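Local coordinates for Gp26 (Listeria phage P40, PDB 4JZ5), which is the catalytic domain of a phage endolysin of glycosyl hydrolase family 25, which probably cleaves the glycan strands of the Listeria cell-wall peptidoglycan, at residues A66-H80 and M96-A109. Sequence-based numbering, arbitrary orientation.
Sequences AKGLDKVGMPFGLYH and MLVSAYKKCRQLGA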
# COMPACT_ATOMS: atom_id res chain seq x y z
N ALA A 66 -0.66 11.18 7.26
CA ALA A 66 -0.12 10.54 8.45
C ALA A 66 -0.63 11.22 9.71
O ALA A 66 -1.06 10.56 10.67
CB ALA A 66 1.40 10.54 8.42
N LYS A 67 -0.58 12.55 9.72
CA LYS A 67 -1.06 13.30 10.87
C LYS A 67 -2.56 13.12 11.07
O LYS A 67 -3.04 13.05 12.20
CB LYS A 67 -0.75 14.78 10.72
CG LYS A 67 0.73 15.10 10.86
CD LYS A 67 1.02 16.58 10.76
CE LYS A 67 0.72 17.13 9.39
NZ LYS A 67 1.14 18.55 9.27
N GLY A 68 -3.32 13.09 9.98
CA GLY A 68 -4.76 12.98 10.08
C GLY A 68 -5.19 11.63 10.62
O GLY A 68 -6.14 11.53 11.41
N LEU A 69 -4.52 10.58 10.17
CA LEU A 69 -4.83 9.25 10.64
C LEU A 69 -4.37 9.07 12.10
O LEU A 69 -5.09 8.52 12.92
CB LEU A 69 -4.18 8.23 9.71
CG LEU A 69 -4.71 8.29 8.27
CD1 LEU A 69 -3.78 7.59 7.30
CD2 LEU A 69 -6.10 7.70 8.17
N ASP A 70 -3.20 9.60 12.43
CA ASP A 70 -2.73 9.54 13.81
C ASP A 70 -3.68 10.29 14.75
O ASP A 70 -3.97 9.81 15.86
CB ASP A 70 -1.32 10.14 13.89
CG ASP A 70 -0.71 9.99 15.26
OD1 ASP A 70 -0.80 8.91 15.88
OD2 ASP A 70 -0.12 10.97 15.72
N LYS A 71 -4.17 11.45 14.33
CA LYS A 71 -5.08 12.26 15.13
C LYS A 71 -6.23 11.44 15.69
O LYS A 71 -6.58 11.54 16.87
CB LYS A 71 -5.63 13.40 14.22
CG LYS A 71 -6.83 14.19 14.74
CD LYS A 71 -7.28 15.30 13.75
CE LYS A 71 -7.94 14.76 12.48
NZ LYS A 71 -8.41 15.85 11.59
N VAL A 72 -6.85 10.65 14.82
CA VAL A 72 -8.06 9.90 15.13
C VAL A 72 -7.78 8.47 15.53
O VAL A 72 -8.72 7.72 15.82
CB VAL A 72 -9.07 9.92 13.96
CG1 VAL A 72 -9.44 11.35 13.60
CG2 VAL A 72 -8.54 9.18 12.74
N GLY A 73 -6.51 8.07 15.59
CA GLY A 73 -6.15 6.71 15.97
C GLY A 73 -6.48 5.66 14.92
O GLY A 73 -6.73 4.51 15.26
N MET A 74 -6.47 6.04 13.64
CA MET A 74 -6.66 5.04 12.58
C MET A 74 -5.33 4.36 12.30
O MET A 74 -4.37 5.03 11.93
CB MET A 74 -7.15 5.71 11.31
CG MET A 74 -7.24 4.77 10.12
SD MET A 74 -8.49 3.48 10.24
CE MET A 74 -9.98 4.48 10.04
N PRO A 75 -5.27 3.03 12.45
CA PRO A 75 -4.02 2.35 12.10
C PRO A 75 -3.73 2.50 10.61
O PRO A 75 -4.64 2.49 9.79
CB PRO A 75 -4.27 0.90 12.50
CG PRO A 75 -5.73 0.75 12.53
CD PRO A 75 -6.30 2.09 12.92
N PHE A 76 -2.45 2.66 10.27
CA PHE A 76 -2.10 2.87 8.89
C PHE A 76 -0.72 2.36 8.56
O PHE A 76 0.11 2.09 9.41
CB PHE A 76 -2.25 4.38 8.53
CG PHE A 76 -1.12 5.25 9.00
CD1 PHE A 76 -1.11 5.75 10.29
CD2 PHE A 76 -0.08 5.58 8.14
CE1 PHE A 76 -0.07 6.55 10.73
CE2 PHE A 76 0.96 6.39 8.58
CZ PHE A 76 0.96 6.88 9.88
N GLY A 77 -0.50 2.23 7.26
CA GLY A 77 0.76 1.84 6.68
C GLY A 77 1.12 2.71 5.50
O GLY A 77 0.38 3.63 5.14
N LEU A 78 2.24 2.41 4.86
CA LEU A 78 2.75 3.19 3.73
C LEU A 78 2.99 2.30 2.52
O LEU A 78 3.39 1.15 2.69
CB LEU A 78 4.11 3.83 4.03
CG LEU A 78 4.21 4.68 5.29
CD1 LEU A 78 5.62 5.24 5.40
CD2 LEU A 78 3.20 5.80 5.36
N TYR A 79 2.80 2.84 1.32
CA TYR A 79 3.23 2.14 0.12
C TYR A 79 4.04 3.06 -0.77
O TYR A 79 3.71 4.23 -0.97
CB TYR A 79 2.03 1.52 -0.64
CG TYR A 79 1.18 2.48 -1.45
CD1 TYR A 79 1.49 2.77 -2.78
CD2 TYR A 79 0.03 3.06 -0.92
CE1 TYR A 79 0.71 3.63 -3.54
CE2 TYR A 79 -0.76 3.92 -1.67
CZ TYR A 79 -0.41 4.19 -2.98
OH TYR A 79 -1.16 5.05 -3.76
N HIS A 80 5.10 2.50 -1.36
CA HIS A 80 5.99 3.20 -2.26
C HIS A 80 5.70 2.80 -3.70
O HIS A 80 5.65 1.61 -4.00
CB HIS A 80 7.43 2.80 -1.95
CG HIS A 80 8.42 3.39 -2.90
ND1 HIS A 80 9.02 2.72 -3.94
CD2 HIS A 80 8.86 4.66 -2.96
CE1 HIS A 80 9.83 3.56 -4.58
NE2 HIS A 80 9.73 4.74 -4.00
N MET A 96 13.86 5.78 0.12
CA MET A 96 12.73 6.72 0.10
C MET A 96 11.64 6.24 1.03
O MET A 96 11.06 7.00 1.81
CB MET A 96 12.15 6.86 -1.31
CG MET A 96 13.02 7.60 -2.31
SD MET A 96 13.16 9.39 -2.04
CE MET A 96 11.55 10.00 -2.50
N LEU A 97 11.30 4.96 0.93
CA LEU A 97 10.26 4.40 1.78
C LEU A 97 10.70 4.43 3.25
O LEU A 97 9.90 4.78 4.13
CB LEU A 97 9.90 2.99 1.32
CG LEU A 97 8.81 2.26 2.12
CD1 LEU A 97 7.52 3.07 2.28
CD2 LEU A 97 8.51 0.94 1.46
N VAL A 98 11.95 4.10 3.53
CA VAL A 98 12.46 4.18 4.90
C VAL A 98 12.39 5.61 5.41
O VAL A 98 11.95 5.87 6.54
CB VAL A 98 13.89 3.62 5.00
CG1 VAL A 98 14.46 3.80 6.41
CG2 VAL A 98 13.92 2.16 4.60
N SER A 99 12.81 6.56 4.57
CA SER A 99 12.76 7.97 4.95
C SER A 99 11.33 8.44 5.22
O SER A 99 11.09 9.20 6.16
CB SER A 99 13.41 8.82 3.87
OG SER A 99 14.81 8.64 3.88
N ALA A 100 10.39 8.00 4.40
CA ALA A 100 8.98 8.34 4.60
C ALA A 100 8.48 7.80 5.93
O ALA A 100 7.75 8.48 6.66
CB ALA A 100 8.14 7.81 3.45
N TYR A 101 8.84 6.56 6.23
CA TYR A 101 8.52 5.96 7.52
C TYR A 101 9.09 6.82 8.67
O TYR A 101 8.38 7.14 9.63
CB TYR A 101 9.06 4.52 7.54
CG TYR A 101 8.91 3.83 8.87
CD1 TYR A 101 7.70 3.30 9.28
CD2 TYR A 101 9.98 3.73 9.74
CE1 TYR A 101 7.57 2.68 10.50
CE2 TYR A 101 9.86 3.10 10.95
CZ TYR A 101 8.65 2.59 11.34
OH TYR A 101 8.54 1.97 12.56
N LYS A 102 10.34 7.21 8.56
CA LYS A 102 10.95 8.08 9.55
C LYS A 102 10.24 9.42 9.66
O LYS A 102 10.06 9.95 10.75
CB LYS A 102 12.43 8.28 9.24
CG LYS A 102 13.28 7.02 9.39
CD LYS A 102 14.70 7.30 8.89
CE LYS A 102 15.69 6.19 9.18
NZ LYS A 102 17.07 6.59 8.75
N LYS A 103 9.83 10.00 8.54
CA LYS A 103 9.11 11.27 8.56
C LYS A 103 7.80 11.14 9.34
O LYS A 103 7.43 12.01 10.13
CB LYS A 103 8.80 11.73 7.14
CG LYS A 103 9.98 12.27 6.35
CD LYS A 103 9.55 12.60 4.93
CE LYS A 103 10.71 13.06 4.08
NZ LYS A 103 11.20 14.40 4.51
N CYS A 104 7.08 10.04 9.12
CA CYS A 104 5.87 9.81 9.88
C CYS A 104 6.17 9.72 11.37
O CYS A 104 5.48 10.32 12.18
CB CYS A 104 5.20 8.52 9.42
SG CYS A 104 4.48 8.64 7.75
N ARG A 105 7.21 8.99 11.73
CA ARG A 105 7.56 8.85 13.14
C ARG A 105 7.99 10.18 13.75
O ARG A 105 7.72 10.45 14.92
CB ARG A 105 8.62 7.77 13.35
CG ARG A 105 8.17 6.37 12.95
CD ARG A 105 8.91 5.30 13.74
NE ARG A 105 8.56 5.37 15.15
CZ ARG A 105 9.39 5.62 16.16
NH1 ARG A 105 10.69 5.81 15.96
NH2 ARG A 105 8.89 5.69 17.37
N GLN A 106 8.66 11.04 12.98
CA GLN A 106 9.03 12.36 13.44
C GLN A 106 7.81 13.18 13.83
O GLN A 106 7.90 14.04 14.72
CB GLN A 106 9.83 13.10 12.36
CG GLN A 106 10.28 14.50 12.76
CD GLN A 106 11.59 14.50 13.52
OE1 GLN A 106 12.41 13.60 13.39
NE2 GLN A 106 11.80 15.54 14.33
N LEU A 107 6.67 12.94 13.18
CA LEU A 107 5.43 13.65 13.48
C LEU A 107 4.64 12.96 14.58
O LEU A 107 3.54 13.38 14.91
CB LEU A 107 4.59 13.75 12.22
CG LEU A 107 5.25 14.56 11.10
CD1 LEU A 107 4.54 14.32 9.78
CD2 LEU A 107 5.27 16.04 11.45
N GLY A 108 5.21 11.90 15.14
CA GLY A 108 4.58 11.15 16.22
C GLY A 108 3.73 10.00 15.75
O GLY A 108 3.19 9.27 16.59
N ALA A 109 3.60 9.82 14.44
CA ALA A 109 2.74 8.78 13.91
C ALA A 109 3.52 7.46 13.87
O ALA A 109 4.76 7.43 13.97
CB ALA A 109 2.24 9.17 12.54
O HOH W 1 0.87 12.96 14.07
O HOH W 2 1.33 10.91 18.02
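With CG opposite the carbonyl carbon (chi1 -54°) and an extended chi2, Leu78 sends its two methyls to different parts of helix 96-106: CD1 lies against the helix backbone, 3.6 Å from Tyr101 N, while CD2 reaches Cys104 SG at 3.9 Å. That sulfur is also 3.7 Å from Ala66 CB, so one sulfur touches both strand 76-80 and helix 66-72. Leu97 has CG trans to its own N (chi1 -180°), and its branches straddle two strand residues, CD1 meeting Leu78 CB, and CD2 lying 4.0 Å from His80 CB. The His80 ring approaches Met96 CB obliquely; its NE2 is engaged outside the contact by the carbonyl of Gly54. Strand 76-80 and helix 96-106 run nearly antiparallel, their axes 152° apart and 8.9 Å at closest approach, as expected for the first strand and the helix of a beta-alpha-beta unit. That unit, strand 76-81, helix 87-106 and strand 114-117, belongs to the barrel-like sheet of the family 25 glycosidase fold, and Leu78 also touches Ile49 and Leu114 on the neighbouring parallel strands. Beyond the helix end, where Gly108 with positive phi forms a Schellman motif, the chain turns Ala109 inward. Its CB sits at the edge of the Phe76 ring, near the ring plane and 3.7 Å from CZ, and also packs on Asp70 CB. At the exposed end, two waters donate to Asp70 OD2; one also donates to Leu107 O and the other to Gly108 O (2.9 Å), so one carboxylate oxygen is tied through solvent to two carbonyls of the turn that follows helix 96-106. Alongside, the aliphatic part of Lys67 crosses Leu107, CG to CD1.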